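Side-chain contact in enoyl-CoA hydratase (Mycobacterium smegmatis, PDB 3PE8), which probably catalyses the reversible hydration of enoyl-CoA thioesters, as a crotonase-family lyase, and binds zinc in this crystal form: residues Gln166-Arg170 / Ala171-Thr175. Numbering follows the deposited sequence.
Sequences QDALR and AGLVT
Arg170, whose CB touches the N of Ala171, carries a guanidinium with Asp167 OD1 3.0 Å above one face, offset toward the rim. This pair lies within 166-170; at 3.2 Å from NH2 to OD1 it is a salt bridge of charge alone, since no N-H points at the oxygen.

Ala171 N to Asp167 O, 2.9 Å, is the last ordinary helical hydrogen bond here. Leu173 N then bonds Ala168 O at 2.9 Å, and Gly172 N hydrogen-bonds Leu169 O at 3.2 Å from above the carbonyl plane, and Ala168 O weakly. The 6→1 and 5→2 bonds, with the positive phi of Gly172 (97°), define a Schellman motif.

Apolar contacts follow the same reversal. Val174 CG2 packs on Leu169 CB at 4.0 Å, while Ala168 CB lies 4.2 Å from Leu173 CB, and Phe125 touches Ala168, Leu173 and Val174. Leu169 turns CG away from its own N (chi1 -179°), and the next torsion brings CD1 to 3.5 Å from Val174 O.

The chain continues toward strand 177-178, with Thr175 docked on strand 116-120, its OG1 bonding Leu117 O and Arg155 of a neighbouring subunit. Ala168 O takes two N-H donors; Leu169 O takes Gly172 N and a water that also donates to Val174 O. These helix-end carbonyls are thus satisfied locally, consistent with a well-ordered turn.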
loop_
_atom_site.group_PDB
_atom_site.type_symbol
_atom_site.label_atom_id
_atom_site.label_comp_id
_atom_site.label_asym_id
_atom_site.label_seq_id
_atom_site.Cartn_x
_atom_site.Cartn_y
_atom_site.Cartn_z
ATOM N N GLN A 166 -25.460 5.821 22.196
ATOM C CA GLN A 166 -24.495 6.643 22.923
ATOM C C GLN A 166 -23.091 6.095 22.775
ATOM O O GLN A 166 -22.132 6.866 22.635
ATOM C CB GLN A 166 -24.893 6.810 24.386
ATOM C CG GLN A 166 -26.050 7.801 24.507
ATOM C CD GLN A 166 -25.701 9.288 24.078
ATOM O OE1 GLN A 166 -24.562 9.787 24.253
ATOM N NE2 GLN A 166 -26.700 9.993 23.547
ATOM N N ASP A 167 -22.961 4.777 22.820
ATOM C CA ASP A 167 -21.636 4.173 22.636
ATOM C C ASP A 167 -21.154 4.343 21.207
ATOM O O ASP A 167 -19.934 4.551 20.988
ATOM C CB ASP A 167 -21.609 2.698 23.098
ATOM C CG ASP A 167 -21.619 2.547 24.653
ATOM O OD1 ASP A 167 -21.494 3.571 25.385
ATOM O OD2 ASP A 167 -21.761 1.394 25.139
ATOM N N ALA A 168 -22.071 4.325 20.232
ATOM C CA ALA A 168 -21.735 4.581 18.827
ATOM C C ALA A 168 -21.197 6.003 18.651
ATOM O O ALA A 168 -20.213 6.222 17.930
ATOM C CB ALA A 168 -22.970 4.350 17.888
ATOM N N LEU A 169 -21.805 6.954 19.371
ATOM C CA LEU A 169 -21.332 8.356 19.347
ATOM C C LEU A 169 -19.917 8.452 19.969
ATOM O O LEU A 169 -19.000 9.068 19.353
ATOM C CB LEU A 169 -22.328 9.266 20.068
ATOM C CG LEU A 169 -21.967 10.753 20.090
ATOM C CD1 LEU A 169 -21.946 11.395 18.694
ATOM C CD2 LEU A 169 -22.979 11.455 21.040
ATOM N N ARG A 170 -19.719 7.831 21.127
ATOM C CA ARG A 170 -18.407 7.838 21.827
ATOM C C ARG A 170 -17.332 7.268 20.913
ATOM O O ARG A 170 -16.214 7.797 20.821
ATOM C CB ARG A 170 -18.497 7.024 23.104
ATOM C CG ARG A 170 -17.175 6.947 23.869
ATOM C CD ARG A 170 -17.331 6.241 25.189
ATOM N NE ARG A 170 -17.598 4.819 25.009
ATOM C CZ ARG A 170 -18.210 4.030 25.904
ATOM N NH1 ARG A 170 -18.654 4.499 27.072
ATOM N NH2 ARG A 170 -18.401 2.751 25.612
ATOM N N ALA A 171 -17.674 6.191 20.212
ATOM C CA ALA A 171 -16.713 5.495 19.361
ATOM C C ALA A 171 -16.424 6.151 18.032
ATOM O O ALA A 171 -15.425 5.794 17.390
ATOM C CB ALA A 171 -17.189 4.037 19.094
ATOM N N GLY A 172 -17.289 7.057 17.570
ATOM C CA GLY A 172 -17.128 7.729 16.279
ATOM C C GLY A 172 -17.899 7.152 15.111
ATOM O O GLY A 172 -17.728 7.577 13.969
ATOM N N LEU A 173 -18.756 6.179 15.396
ATOM C CA LEU A 173 -19.542 5.575 14.346
ATOM C C LEU A 173 -20.628 6.519 13.827
ATOM O O LEU A 173 -20.986 6.436 12.664
ATOM C CB LEU A 173 -20.156 4.242 14.820
ATOM C CG LEU A 173 -21.037 3.481 13.866
ATOM C CD1 LEU A 173 -20.352 3.066 12.552
ATOM C CD2 LEU A 173 -21.638 2.214 14.561
ATOM N N VAL A 174 -21.167 7.354 14.713
ATOM C CA VAL A 174 -22.163 8.357 14.348
ATOM C C VAL A 174 -21.663 9.719 14.792
ATOM O O VAL A 174 -20.824 9.854 15.721
ATOM C CB VAL A 174 -23.572 8.078 14.924
ATOM C CG1 VAL A 174 -24.040 6.677 14.517
ATOM C CG2 VAL A 174 -23.602 8.258 16.463
ATOM N N THR A 175 -22.172 10.743 14.119
ATOM C CA THR A 175 -21.759 12.120 14.413
ATOM C C THR A 175 -22.604 12.842 15.473
ATOM O O THR A 175 -22.189 13.870 16.062
ATOM C CB THR A 175 -21.760 12.999 13.162
ATOM O OG1 THR A 175 -23.082 13.154 12.620
ATOM C CG2 THR A 175 -20.775 12.472 12.074
HETATM O O HOH W 1 -18.872 10.987 17.396
#